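Local coordinates for aldehyde dehydrogenase family protein (Pseudomonas syringae pv. tomato, PDB 6X9L) that acts as a long-chain aliphatic aldehyde dehydrogenase, oxidising aldehydes such as octanal, probably to the corresponding acids, with NAD+ as electron acceptor, at residues Gly105-Ser110 with Glu326-Gly331; Val287-Ser292 with Gly331-Glu336; Ile144-Ile149 with Gly472-Leu477; Gly140-Glu145 with Ala481-Ala486; Thr15-Tyr20 with His47-Ser52. The protein carries 1 engineered substitution. All blocks are in the same frame, centred on the assembly; numbering follows the deposited sequence.

Interaction 1: residues Gly105-Ser110 with Glu326-Gly331; sequences GAAISS and EHTVLG
Ser109 and Ala107, two residues apart at the start of helix 108-115, both aim their side chains at the loop 326-331. The hydroxyl of Ser109 gives its proton to a backbone carbonyl, Ser109 OG lying 3.0 Å from Glu326 O. It arrives in the carbonyl plane, on a lone pair, with a C=O...OG angle of 135°. Ala107 CB instead sits across two successive peptide carbonyls, 3.7 Å from Thr328 O and 3.6 Å from Val329 O. Beside it, Ile108 CG2 rests 4.3 Å from Glu326 CA while the rest of that side chain leads away. At the far end the chains meet without side chains: Gly331 CA is 3.6 Å from Gly105 O in a CA-H...O contact. One water accepts from both Ala107 N (3.1 Å) and Gly331 N (3.2 Å). Glu326 OE2 reaches on to Arg112 farther along the helix, whose N-cap is Ala107. The chemistry implies a join made by one side-chain hydroxyl on a carbonyl and a water shared by two backbone N-H groups, with small residues consistent with the close approach.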
# COMPACT_ATOMS: atom_id res chain seq x y z
N GLY A 105 29.88 -14.35 -0.16
CA GLY A 105 30.50 -15.21 0.83
C GLY A 105 29.67 -16.37 1.36
O GLY A 105 30.12 -17.04 2.30
N ALA A 106 28.49 -16.64 0.79
CA ALA A 106 27.68 -17.77 1.24
C ALA A 106 28.44 -19.08 1.10
O ALA A 106 28.93 -19.40 0.01
CB ALA A 106 26.38 -17.85 0.45
N ALA A 107 28.53 -19.83 2.19
CA ALA A 107 29.09 -21.18 2.13
C ALA A 107 28.54 -21.93 0.92
O ALA A 107 27.32 -22.03 0.75
CB ALA A 107 28.77 -21.94 3.42
N ILE A 108 29.44 -22.42 0.06
CA ILE A 108 29.01 -23.04 -1.19
C ILE A 108 27.94 -24.09 -0.93
O ILE A 108 27.00 -24.25 -1.73
CB ILE A 108 30.20 -23.66 -1.94
CG1 ILE A 108 29.74 -24.13 -3.32
CG2 ILE A 108 30.76 -24.85 -1.17
CD1 ILE A 108 29.35 -23.00 -4.25
N SER A 109 28.07 -24.84 0.16
CA SER A 109 27.05 -25.80 0.54
C SER A 109 25.70 -25.12 0.71
O SER A 109 24.67 -25.63 0.25
CB SER A 109 27.46 -26.48 1.84
OG SER A 109 27.56 -27.87 1.65
N SER A 110 25.68 -23.98 1.39
CA SER A 110 24.48 -23.17 1.57
C SER A 110 23.94 -22.65 0.24
O SER A 110 22.73 -22.48 0.09
CB SER A 110 24.79 -21.99 2.48
OG SER A 110 23.98 -22.05 3.62
N GLU A 326 33.11 -27.79 1.06
CA GLU A 326 31.76 -28.31 1.23
C GLU A 326 31.38 -28.49 2.70
O GLU A 326 30.19 -28.51 3.04
CB GLU A 326 31.61 -29.64 0.50
CG GLU A 326 31.94 -29.55 -0.96
CD GLU A 326 31.21 -30.60 -1.78
OE1 GLU A 326 30.69 -31.58 -1.18
OE2 GLU A 326 31.15 -30.44 -3.02
N HIS A 327 32.36 -28.64 3.58
CA HIS A 327 32.07 -28.85 4.98
C HIS A 327 32.03 -27.54 5.78
O HIS A 327 31.76 -27.57 6.98
CB HIS A 327 33.10 -29.82 5.59
CG HIS A 327 34.48 -29.25 5.65
ND1 HIS A 327 34.90 -28.47 6.71
CD2 HIS A 327 35.51 -29.31 4.78
CE1 HIS A 327 36.15 -28.09 6.49
NE2 HIS A 327 36.54 -28.58 5.33
N THR A 328 32.28 -26.40 5.14
CA THR A 328 32.06 -25.12 5.82
C THR A 328 30.57 -24.89 6.01
O THR A 328 29.76 -25.12 5.10
CB THR A 328 32.68 -23.96 5.02
OG1 THR A 328 34.10 -24.10 4.95
CG2 THR A 328 32.35 -22.62 5.67
N VAL A 329 30.19 -24.43 7.20
CA VAL A 329 28.80 -24.17 7.52
C VAL A 329 28.46 -22.70 7.36
O VAL A 329 27.48 -22.34 6.71
CB VAL A 329 28.47 -24.69 8.94
CG1 VAL A 329 27.00 -24.43 9.29
CG2 VAL A 329 28.80 -26.18 9.04
N LEU A 330 29.27 -21.82 7.94
CA LEU A 330 29.11 -20.38 7.77
C LEU A 330 30.37 -19.81 7.12
O LEU A 330 31.49 -20.18 7.49
CB LEU A 330 28.86 -19.68 9.09
CG LEU A 330 27.62 -20.16 9.87
CD1 LEU A 330 27.35 -19.25 11.09
CD2 LEU A 330 26.41 -20.24 8.96
N GLY A 331 30.16 -18.96 6.12
CA GLY A 331 31.22 -18.20 5.49
C GLY A 331 31.42 -16.89 6.23
O GLY A 331 31.05 -16.76 7.40
O HOH W 1 27.20 -19.05 4.84

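Interaction 2: residues Val287-Ser292 with Gly331-Glu336; sequences VGQSAS and GPIANE. Engineered in segment 287-292: Ala291 (natural residue Cys). With OYA (octanal), chain C; NAD (nicotinamide-adenine-dinucleotide), chain D.
The backbones stay apart, Val287 CA and Ile333 CA being the nearest alpha carbons at 6.8 Å, and side chains of 287-292 span the gap. Gln289, centre of an inverse gamma turn, does most of this. With its chain extended beyond CG (chi2 166°), OE1 accepts from Ala334 N at 2.6 Å; the N-H...O angle is 147°, and the donor lies in the amide carbonyl plane on a lone pair. The other amide atom, Gln289 NE2, donates to a water at 3.0 Å, which in turn donates to Pro332 O at 2.7 Å, so both ends of the amide are fixed. Val287 CG2 meets Ile333 CD1 at 3.7 Å, the two side chains crossing at about a right angle. Farther along, engineered Ala291, a cysteine in the natural protein, gives its backbone N-H to octanal OAB at 3.2 Å, consistent with the oxyanion hole of aldehyde dehydrogenases. Gln289 O also accepts from Asn159 of the octanal pocket, while Trp158 of the NAD+ site packs on Gln289 and Ala334. Segment 287-292 joins helix 272-284 to strand 296-300; segment 331-336 leads into helix 336-351, where Asn335 OD1 caps Gln338 N.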
# COMPACT_ATOMS: atom_id res chain seq x y z
N VAL A 287 24.77 -16.73 8.29
CA VAL A 287 25.60 -16.01 9.26
C VAL A 287 24.85 -14.79 9.79
O VAL A 287 25.39 -13.68 9.88
CB VAL A 287 26.99 -15.68 8.65
CG1 VAL A 287 26.86 -15.04 7.31
CG2 VAL A 287 27.84 -14.82 9.58
N GLY A 288 23.59 -15.01 10.18
CA GLY A 288 22.77 -13.94 10.69
C GLY A 288 22.34 -12.89 9.69
O GLY A 288 21.68 -11.93 10.08
N GLN A 289 22.68 -13.03 8.41
CA GLN A 289 22.38 -11.99 7.43
C GLN A 289 21.02 -12.27 6.79
O GLN A 289 20.90 -12.64 5.62
CB GLN A 289 23.49 -11.89 6.40
CG GLN A 289 24.84 -11.50 6.99
CD GLN A 289 25.97 -11.73 6.00
OE1 GLN A 289 26.79 -10.85 5.74
NE2 GLN A 289 26.01 -12.93 5.44
N SER A 290 19.98 -12.08 7.60
CA SER A 290 18.62 -12.39 7.21
C SER A 290 17.65 -11.63 8.12
O SER A 290 17.73 -11.73 9.35
CB SER A 290 18.39 -13.88 7.30
OG SER A 290 17.01 -14.14 7.32
N ALA A 291 16.74 -10.87 7.51
CA ALA A 291 15.86 -9.99 8.29
C ALA A 291 14.92 -10.78 9.19
O ALA A 291 14.56 -10.32 10.28
CB ALA A 291 15.06 -9.08 7.34
N SER A 292 14.47 -11.94 8.76
CA SER A 292 13.50 -12.68 9.54
C SER A 292 14.15 -13.61 10.57
O SER A 292 13.43 -14.32 11.28
CB SER A 292 12.59 -13.48 8.61
OG SER A 292 13.35 -14.26 7.72
N GLY A 331 30.16 -18.96 6.12
CA GLY A 331 31.22 -18.20 5.49
C GLY A 331 31.42 -16.89 6.23
O GLY A 331 31.05 -16.76 7.40
N PRO A 332 32.02 -15.90 5.58
CA PRO A 332 32.22 -14.61 6.24
C PRO A 332 30.97 -13.73 6.14
O PRO A 332 30.02 -14.02 5.40
CB PRO A 332 33.38 -13.99 5.46
CG PRO A 332 33.29 -14.61 4.10
CD PRO A 332 32.73 -15.99 4.30
N ILE A 333 30.97 -12.67 6.95
CA ILE A 333 30.03 -11.59 6.70
C ILE A 333 30.23 -11.17 5.25
O ILE A 333 31.32 -11.31 4.69
CB ILE A 333 30.25 -10.43 7.68
CG1 ILE A 333 29.77 -10.87 9.06
CG2 ILE A 333 29.47 -9.18 7.26
CD1 ILE A 333 28.29 -11.13 9.09
N ALA A 334 29.15 -10.69 4.63
CA ALA A 334 29.10 -10.54 3.17
C ALA A 334 30.01 -9.44 2.62
O ALA A 334 30.38 -9.50 1.44
CB ALA A 334 27.66 -10.25 2.75
N ASN A 335 30.38 -8.44 3.43
CA ASN A 335 31.18 -7.32 2.94
C ASN A 335 31.71 -6.46 4.10
O ASN A 335 31.22 -6.53 5.24
CB ASN A 335 30.39 -6.44 1.95
CG ASN A 335 29.00 -6.04 2.47
OD1 ASN A 335 28.88 -5.18 3.34
ND2 ASN A 335 27.95 -6.63 1.88
N GLU A 336 32.70 -5.63 3.77
CA GLU A 336 33.46 -4.90 4.79
C GLU A 336 32.57 -3.97 5.61
O GLU A 336 32.67 -3.92 6.84
CB GLU A 336 34.59 -4.12 4.13
CG GLU A 336 35.40 -3.33 5.14
CD GLU A 336 36.76 -2.95 4.63
OE1 GLU A 336 36.92 -2.80 3.39
OE2 GLU A 336 37.67 -2.81 5.47
C14 OYA C . 14.66 -20.96 5.37
C5 OYA C . 14.93 -19.47 5.29
C6 OYA C . 14.56 -18.97 3.91
C11 OYA C . 15.24 -17.65 3.65
C7 OYA C . 14.46 -16.50 4.25
C8 OYA C . 15.17 -15.21 3.84
C9 OYA C . 14.29 -13.98 4.03
C10 OYA C . 14.83 -13.07 5.11
OAB OYA C . 15.67 -12.24 4.84
PA NAD D . 20.03 -1.37 2.06
O1A NAD D . 18.77 -0.81 2.63
O2A NAD D . 21.24 -0.63 2.47
O5B NAD D . 19.95 -1.46 0.45
C5B NAD D . 18.91 -2.18 -0.20
C4B NAD D . 18.81 -1.76 -1.67
O4B NAD D . 18.47 -0.39 -1.73
C3B NAD D . 20.12 -1.88 -2.43
O3B NAD D . 19.83 -2.28 -3.76
C2B NAD D . 20.69 -0.47 -2.43
O2B NAD D . 21.50 -0.20 -3.55
C1B NAD D . 19.42 0.32 -2.52
N9A NAD D . 19.50 1.65 -1.93
C8A NAD D . 20.30 2.10 -0.91
N7A NAD D . 19.96 3.39 -0.67
C5A NAD D . 18.97 3.75 -1.52
C6A NAD D . 18.27 4.93 -1.71
N6A NAD D . 18.42 5.94 -0.85
N1A NAD D . 17.28 4.97 -2.67
C2A NAD D . 17.00 3.87 -3.44
N3A NAD D . 17.70 2.70 -3.26
C4A NAD D . 18.67 2.66 -2.31
O3 NAD D . 20.05 -2.94 2.40
PN NAD D . 21.07 -3.76 3.33
O1N NAD D . 20.95 -3.28 4.73
O2N NAD D . 22.39 -3.82 2.69
O5D NAD D . 20.25 -5.17 3.15
C5D NAD D . 19.93 -5.93 4.28
C4D NAD D . 18.60 -5.44 4.84
O4D NAD D . 17.53 -5.90 4.03
C3D NAD D . 18.36 -5.99 6.24
O3D NAD D . 17.67 -5.03 7.00
C2D NAD D . 17.41 -7.13 5.97
O2D NAD D . 16.63 -7.46 7.10
C1D NAD D . 16.57 -6.56 4.83
N1N NAD D . 15.88 -7.68 4.18
C2N NAD D . 14.52 -7.77 4.28
C3N NAD D . 13.85 -8.85 3.72
C7N NAD D . 12.36 -9.01 3.81
O7N NAD D . 11.77 -9.95 2.95
N7N NAD D . 11.64 -8.31 4.69
C4N NAD D . 14.57 -9.84 3.06
C5N NAD D . 15.95 -9.74 2.97
C6N NAD D . 16.60 -8.65 3.55
O HOH W 2 27.94 -14.48 3.70

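Interaction 3: residues Ile144-Ile149 with Gly472-Leu477; sequences IEREPI and GFEEYL
Arg146 reaches Glu474 first. Its chain, bent at chi2 (-71°) and again at chi3, brings NH2 to 3.6 Å from Glu474 OE2 in a salt bridge whose guanidinium and carboxylate planes are 49° apart. Glu474 OE2 has a second partner in Tyr133 OH. The guanidinium also carries Leu477 O at its edge, near its plane, and Leu477 CB lies 3.7 Å from Arg146 NH1. Glu147 O takes a CA-H...O contact from Leu477 CA at 3.1 Å, with Leu477 CD2 packed against the same carbonyl; the Glu147 carboxylate turns instead to Lys480 and to Tyr459 of the second subunit. Pro148 and Leu477 form an antiparallel non-hydrogen-bonded pair whose side chains diverge, alpha carbons 4.5 Å apart, and Pro148 CA makes a CA-H...O contact of 3.5 Å with Tyr476 O. Ile149 N then donates to Tyr476 O at 3.0 Å, tilted 34° from the carbonyl plane, while Ile149 CG2 touches the same oxygen at 3.6 Å. The type I turn 474-477 carries helix 469-474 into strand 477-483 alongside strand 143-155, and Tyr476 packs on helix 161-174 and strand 230-234.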
# COMPACT_ATOMS: atom_id res chain seq x y z
N ILE A 144 -15.24 -7.63 -11.80
CA ILE A 144 -13.93 -7.28 -11.27
C ILE A 144 -12.87 -7.82 -12.22
O ILE A 144 -12.82 -9.03 -12.47
CB ILE A 144 -13.72 -7.86 -9.86
CG1 ILE A 144 -14.97 -7.67 -9.00
CG2 ILE A 144 -12.44 -7.29 -9.24
CD1 ILE A 144 -15.18 -6.28 -8.51
N GLU A 145 -12.03 -6.94 -12.75
CA GLU A 145 -10.92 -7.36 -13.58
C GLU A 145 -9.62 -6.99 -12.90
O GLU A 145 -9.47 -5.86 -12.42
CB GLU A 145 -11.03 -6.75 -14.97
CG GLU A 145 -12.30 -7.20 -15.71
CD GLU A 145 -12.32 -6.79 -17.18
OE1 GLU A 145 -11.29 -6.25 -17.66
OE2 GLU A 145 -13.35 -7.01 -17.85
N ARG A 146 -8.70 -7.93 -12.81
CA ARG A 146 -7.39 -7.70 -12.22
C ARG A 146 -6.39 -7.51 -13.35
O ARG A 146 -6.26 -8.37 -14.23
CB ARG A 146 -7.01 -8.87 -11.31
CG ARG A 146 -7.90 -8.98 -10.09
CD ARG A 146 -7.61 -7.84 -9.15
NE ARG A 146 -7.26 -8.35 -7.82
CZ ARG A 146 -6.38 -7.80 -6.99
NH1 ARG A 146 -5.72 -6.69 -7.33
NH2 ARG A 146 -6.15 -8.36 -5.81
N GLU A 147 -5.69 -6.37 -13.34
CA GLU A 147 -4.81 -5.99 -14.44
C GLU A 147 -3.43 -5.67 -13.90
O GLU A 147 -3.29 -5.23 -12.76
CB GLU A 147 -5.35 -4.77 -15.19
CG GLU A 147 -6.73 -4.93 -15.73
CD GLU A 147 -7.28 -3.65 -16.35
OE1 GLU A 147 -8.41 -3.71 -16.90
OE2 GLU A 147 -6.59 -2.60 -16.27
N PRO A 148 -2.39 -5.87 -14.71
CA PRO A 148 -1.05 -5.46 -14.29
C PRO A 148 -1.00 -3.97 -14.05
O PRO A 148 -1.62 -3.19 -14.77
CB PRO A 148 -0.17 -5.87 -15.48
CG PRO A 148 -1.10 -6.00 -16.61
CD PRO A 148 -2.37 -6.51 -16.02
N ILE A 149 -0.26 -3.57 -13.02
CA ILE A 149 -0.23 -2.14 -12.71
C ILE A 149 0.69 -1.38 -13.67
O ILE A 149 0.53 -0.17 -13.83
CB ILE A 149 0.17 -1.94 -11.24
CG1 ILE A 149 0.04 -0.48 -10.83
CG2 ILE A 149 1.58 -2.49 -10.97
CD1 ILE A 149 0.02 -0.28 -9.34
N GLY A 472 1.77 -12.26 -2.99
CA GLY A 472 2.80 -11.51 -3.67
C GLY A 472 2.45 -11.20 -5.11
O GLY A 472 2.79 -10.13 -5.62
N PHE A 473 1.75 -12.12 -5.77
CA PHE A 473 1.30 -11.90 -7.14
C PHE A 473 0.31 -10.74 -7.23
O PHE A 473 0.36 -9.94 -8.18
CB PHE A 473 0.69 -13.22 -7.64
CG PHE A 473 0.08 -13.15 -9.01
CD1 PHE A 473 0.87 -13.09 -10.14
CD2 PHE A 473 -1.30 -13.22 -9.15
CE1 PHE A 473 0.31 -13.06 -11.39
CE2 PHE A 473 -1.87 -13.19 -10.41
CZ PHE A 473 -1.07 -13.11 -11.53
N GLU A 474 -0.57 -10.61 -6.24
CA GLU A 474 -1.59 -9.56 -6.28
C GLU A 474 -1.02 -8.17 -6.01
O GLU A 474 -1.67 -7.18 -6.37
CB GLU A 474 -2.72 -9.91 -5.32
CG GLU A 474 -3.49 -11.17 -5.76
CD GLU A 474 -4.76 -11.42 -4.96
OE1 GLU A 474 -4.80 -11.13 -3.75
OE2 GLU A 474 -5.74 -11.92 -5.57
N GLU A 475 0.18 -8.06 -5.42
CA GLU A 475 0.83 -6.77 -5.28
C GLU A 475 1.13 -6.12 -6.62
O GLU A 475 1.36 -4.91 -6.67
CB GLU A 475 2.13 -6.92 -4.50
CG GLU A 475 1.93 -7.47 -3.12
CD GLU A 475 1.33 -6.45 -2.16
OE1 GLU A 475 1.51 -5.24 -2.41
OE2 GLU A 475 0.70 -6.87 -1.15
N TYR A 476 1.14 -6.87 -7.72
CA TYR A 476 1.41 -6.31 -9.03
C TYR A 476 0.16 -6.15 -9.88
O TYR A 476 0.28 -5.82 -11.07
CB TYR A 476 2.45 -7.16 -9.75
CG TYR A 476 3.78 -7.14 -9.04
CD1 TYR A 476 4.73 -6.17 -9.33
CD2 TYR A 476 4.07 -8.07 -8.05
CE1 TYR A 476 5.94 -6.14 -8.67
CE2 TYR A 476 5.28 -8.05 -7.40
CZ TYR A 476 6.21 -7.08 -7.70
OH TYR A 476 7.42 -7.06 -7.04
N LEU A 477 -1.02 -6.33 -9.31
CA LEU A 477 -2.27 -6.12 -10.02
C LEU A 477 -3.02 -4.91 -9.48
O LEU A 477 -3.11 -4.72 -8.27
CB LEU A 477 -3.17 -7.35 -9.93
CG LEU A 477 -2.53 -8.64 -10.44
CD1 LEU A 477 -3.35 -9.83 -9.99
CD2 LEU A 477 -2.35 -8.61 -11.96

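Interaction 4: residues Gly140-Glu145 with Ala481-Ala486; sequences GGTAIE and AIVGFA
In Phe485, chi1 of -174° sets CG opposite the backbone N, and the ring thereby comes to lie over Ala143. Ala143 CB meets one ring face in a CH-pi contact, 3.6 Å from the Phe485 centroid and 15° off the normal. Glu145, extended beyond CG, places OE2 3.3 Å from Ile482 CD1, the two side chains crossing obliquely. Beneath these groups strands 143-145 and 481-483 run antiparallel. Ala143 and Ile482 are a hydrogen-bonded pair: Ile482 N donates almost straight to Ala143 O (2.8 Å, 176°), and Ala143 N donates to Ile482 O at 3.1 Å from above the carbonyl plane. This antiparallel arm, in which strand 136-138 also pairs with 143-155, belongs to the oligomerisation region of aldehyde dehydrogenases; residues 481-483 pair in parallel with a strand of the second subunit, continuing the sheet across the interface. A type II turn, Ile482 to Phe485, with Gly484 at positive phi, then lets Ala486 N donate to Gly141 O at 3.2 Å, again from above the carbonyl plane. Thr142 lies alongside Val483, and its OG1 bonds to Asn451 of the second subunit.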
# COMPACT_ATOMS: atom_id res chain seq x y z
N GLY A 140 -22.66 -10.04 -10.59
CA GLY A 140 -24.00 -9.58 -10.89
C GLY A 140 -24.03 -8.78 -12.17
O GLY A 140 -23.84 -9.35 -13.25
N GLY A 141 -24.28 -7.47 -12.07
CA GLY A 141 -24.02 -6.52 -13.14
C GLY A 141 -22.67 -5.86 -13.05
O GLY A 141 -22.36 -4.99 -13.87
N THR A 142 -21.85 -6.23 -12.06
CA THR A 142 -20.51 -5.67 -11.87
C THR A 142 -19.47 -6.76 -12.06
O THR A 142 -19.64 -7.87 -11.55
CB THR A 142 -20.34 -5.03 -10.46
OG1 THR A 142 -21.16 -3.85 -10.35
CG2 THR A 142 -18.88 -4.66 -10.20
N ALA A 143 -18.41 -6.44 -12.78
CA ALA A 143 -17.31 -7.37 -13.02
C ALA A 143 -16.02 -6.78 -12.46
O ALA A 143 -15.76 -5.58 -12.61
CB ALA A 143 -17.14 -7.67 -14.52
N ILE A 144 -15.24 -7.63 -11.80
CA ILE A 144 -13.93 -7.28 -11.27
C ILE A 144 -12.87 -7.82 -12.22
O ILE A 144 -12.82 -9.03 -12.47
CB ILE A 144 -13.72 -7.86 -9.86
CG1 ILE A 144 -14.97 -7.67 -9.00
CG2 ILE A 144 -12.44 -7.29 -9.24
CD1 ILE A 144 -15.18 -6.28 -8.51
N GLU A 145 -12.03 -6.94 -12.75
CA GLU A 145 -10.92 -7.36 -13.58
C GLU A 145 -9.62 -6.99 -12.90
O GLU A 145 -9.47 -5.86 -12.42
CB GLU A 145 -11.03 -6.75 -14.97
CG GLU A 145 -12.30 -7.20 -15.71
CD GLU A 145 -12.32 -6.79 -17.18
OE1 GLU A 145 -11.29 -6.25 -17.66
OE2 GLU A 145 -13.35 -7.01 -17.85
N ALA A 481 -13.39 -2.16 -11.24
CA ALA A 481 -14.80 -2.53 -11.16
C ALA A 481 -15.49 -1.99 -12.40
O ALA A 481 -15.42 -0.79 -12.69
CB ALA A 481 -15.47 -2.00 -9.90
N ILE A 482 -16.11 -2.89 -13.16
CA ILE A 482 -16.92 -2.48 -14.30
C ILE A 482 -18.37 -2.62 -13.88
O ILE A 482 -18.96 -3.70 -14.03
CB ILE A 482 -16.59 -3.32 -15.54
CG1 ILE A 482 -15.10 -3.23 -15.83
CG2 ILE A 482 -17.39 -2.83 -16.76
CD1 ILE A 482 -14.69 -4.07 -16.99
N VAL A 483 -18.94 -1.53 -13.33
CA VAL A 483 -20.33 -1.50 -12.91
C VAL A 483 -21.22 -1.33 -14.14
O VAL A 483 -20.86 -0.62 -15.09
CB VAL A 483 -20.58 -0.38 -11.88
CG1 VAL A 483 -21.85 -0.65 -11.10
CG2 VAL A 483 -19.39 -0.21 -10.93
N GLY A 484 -22.38 -1.98 -14.15
CA GLY A 484 -23.17 -2.05 -15.36
C GLY A 484 -22.63 -3.01 -16.40
O GLY A 484 -22.99 -2.90 -17.58
N PHE A 485 -21.76 -3.93 -15.99
CA PHE A 485 -21.24 -4.96 -16.90
C PHE A 485 -22.37 -5.77 -17.50
O PHE A 485 -22.36 -6.06 -18.70
CB PHE A 485 -20.27 -5.85 -16.11
CG PHE A 485 -19.55 -6.87 -16.94
CD1 PHE A 485 -18.45 -6.52 -17.69
CD2 PHE A 485 -19.93 -8.20 -16.90
CE1 PHE A 485 -17.76 -7.47 -18.42
CE2 PHE A 485 -19.25 -9.15 -17.62
CZ PHE A 485 -18.16 -8.79 -18.39
N ALA A 486 -23.36 -6.15 -16.69
CA ALA A 486 -24.62 -6.70 -17.18
C ALA A 486 -25.75 -5.73 -16.83
O ALA A 486 -25.95 -5.43 -15.64
CB ALA A 486 -24.89 -8.07 -16.57

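Interaction 5: residues Thr15-Tyr20 with His47-Ser52; sequences TAQKFY and HVASGS
Ala49 CB sits at the middle of this contact, 3.4 Å from Gln17 O and 3.6 Å from Phe19 CE1. The Phe19 ring turns its rim to the departing chain: Ala49 O and Ser50 C lie at its edge in the ring plane, and CZ approaches Gly51 N obliquely at 3.4 Å. A chi1 of -61°, with CG beside the backbone N, carries the ring to this stretch. On the other flank Gln17 CG rests 3.4 Å from Val48 C, and the extended Gln17 side chain runs alongside His47, pointing the same way, with amide and imidazole planes 27° apart. Backbones approach at Val48 CA, which makes a CA-H...O contact of 3.3 Å with Ala16 O. No direct hydrogen bond joins the segments; a water does so instead, donating to Ala16 O (2.7 Å) and Lys18 O (2.6 Å) and accepting from Ala49 N (3.1 Å). The type I turn 15-18, closed by Lys18 N to Thr15 O, is consistent with the carbonyls of Ala16 and Lys18 converging on that water. Farther out, Phe19 bonds through its backbone to Ser26 in the hairpin of strands 19-21 and 24-26, while Val48 bonds to Ile34 in the pair 33-38 with 43-49. Gly51 bonds to Asn212 beyond strand 208-210, Tyr20 to Leu210 in that strand, and Ser52 is the N-cap of helix 53-71.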
# COMPACT_ATOMS: atom_id res chain seq x y z
N THR A 15 29.97 -8.40 -20.72
CA THR A 15 28.73 -7.87 -20.18
C THR A 15 28.86 -7.41 -18.73
O THR A 15 27.87 -6.93 -18.16
CB THR A 15 27.61 -8.91 -20.30
OG1 THR A 15 27.90 -10.04 -19.46
CG2 THR A 15 27.55 -9.39 -21.72
N ALA A 16 30.05 -7.51 -18.13
CA ALA A 16 30.21 -7.13 -16.73
C ALA A 16 29.85 -5.66 -16.51
O ALA A 16 29.18 -5.33 -15.51
CB ALA A 16 31.65 -7.41 -16.29
N GLN A 17 30.28 -4.78 -17.41
CA GLN A 17 30.03 -3.35 -17.28
C GLN A 17 29.04 -2.84 -18.31
O GLN A 17 29.12 -1.70 -18.78
CB GLN A 17 31.35 -2.58 -17.34
CG GLN A 17 31.98 -2.57 -15.99
CD GLN A 17 33.46 -2.41 -16.04
OE1 GLN A 17 33.99 -1.42 -15.55
NE2 GLN A 17 34.15 -3.39 -16.60
N LYS A 18 28.08 -3.69 -18.64
CA LYS A 18 26.94 -3.34 -19.47
C LYS A 18 25.67 -3.44 -18.64
O LYS A 18 25.68 -3.96 -17.51
CB LYS A 18 26.87 -4.24 -20.71
CG LYS A 18 28.17 -4.28 -21.47
CD LYS A 18 27.95 -4.07 -22.96
CE LYS A 18 29.22 -3.61 -23.65
NZ LYS A 18 29.66 -4.62 -24.63
N PHE A 19 24.58 -2.92 -19.20
CA PHE A 19 23.25 -3.06 -18.63
C PHE A 19 22.40 -3.90 -19.58
O PHE A 19 22.65 -3.92 -20.78
CB PHE A 19 22.60 -1.69 -18.37
CG PHE A 19 23.37 -0.82 -17.40
CD1 PHE A 19 24.07 -1.37 -16.34
CD2 PHE A 19 23.41 0.57 -17.57
CE1 PHE A 19 24.79 -0.55 -15.46
CE2 PHE A 19 24.12 1.38 -16.69
CZ PHE A 19 24.81 0.82 -15.64
N TYR A 20 21.41 -4.61 -19.03
CA TYR A 20 20.47 -5.36 -19.86
C TYR A 20 19.20 -4.54 -20.04
O TYR A 20 18.34 -4.47 -19.15
CB TYR A 20 20.17 -6.73 -19.28
CG TYR A 20 19.38 -7.59 -20.26
CD1 TYR A 20 20.03 -8.26 -21.30
CD2 TYR A 20 18.01 -7.72 -20.17
CE1 TYR A 20 19.32 -9.04 -22.22
CE2 TYR A 20 17.29 -8.49 -21.07
CZ TYR A 20 17.95 -9.15 -22.10
OH TYR A 20 17.23 -9.93 -22.99
N HIS A 47 34.45 -5.95 -11.82
CA HIS A 47 33.84 -4.64 -11.84
C HIS A 47 32.54 -4.71 -12.60
O HIS A 47 32.34 -5.57 -13.46
CB HIS A 47 34.75 -3.60 -12.50
CG HIS A 47 36.03 -3.38 -11.77
ND1 HIS A 47 37.07 -4.28 -11.79
CD2 HIS A 47 36.44 -2.34 -11.01
CE1 HIS A 47 38.06 -3.82 -11.06
NE2 HIS A 47 37.71 -2.64 -10.57
N VAL A 48 31.64 -3.79 -12.27
CA VAL A 48 30.39 -3.63 -12.98
C VAL A 48 30.13 -2.14 -13.13
O VAL A 48 30.70 -1.31 -12.43
CB VAL A 48 29.23 -4.32 -12.25
CG1 VAL A 48 29.56 -5.77 -12.03
CG2 VAL A 48 28.97 -3.63 -10.93
N ALA A 49 29.25 -1.81 -14.08
CA ALA A 49 28.98 -0.42 -14.41
C ALA A 49 28.08 0.23 -13.36
O ALA A 49 27.32 -0.45 -12.66
CB ALA A 49 28.33 -0.32 -15.79
N SER A 50 28.18 1.56 -13.27
CA SER A 50 27.41 2.36 -12.33
C SER A 50 26.48 3.27 -13.12
O SER A 50 26.93 4.23 -13.77
CB SER A 50 28.31 3.18 -11.41
OG SER A 50 27.54 3.75 -10.36
N GLY A 51 25.17 2.98 -13.05
CA GLY A 51 24.20 3.68 -13.84
C GLY A 51 23.95 5.10 -13.35
O GLY A 51 24.21 5.47 -12.21
N SER A 52 23.45 5.90 -14.28
CA SER A 52 23.02 7.27 -14.05
C SER A 52 21.51 7.33 -14.19
O SER A 52 20.86 6.35 -14.57
CB SER A 52 23.70 8.20 -15.04
OG SER A 52 23.38 7.80 -16.37
O HOH W 3 27.04 -3.68 -15.26

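How the interactions relate
From the N terminus, interaction 5 closes first, a short loop of strands completed before any other contact opens. Interaction 1 opens next, at the start of helix 108-115. Before it closes at 326-331, the chain passes through strand 143-155, where interactions 3 and 4 begin and share Ile144 and Glu145, so interaction 1 crosses both. It crosses interaction 2 as well; the two share Gly331 and touch, tying the loop before helix 336-351 to helix 108-115 and to the loop that carries residues of the octanal pocket. Interaction 2 is nested within interactions 3 and 4, which close last, joining strand 143-155 to the end of helix 469-474 and to strand 477-483 on the opposite side of the chain's centre, against the second subunit.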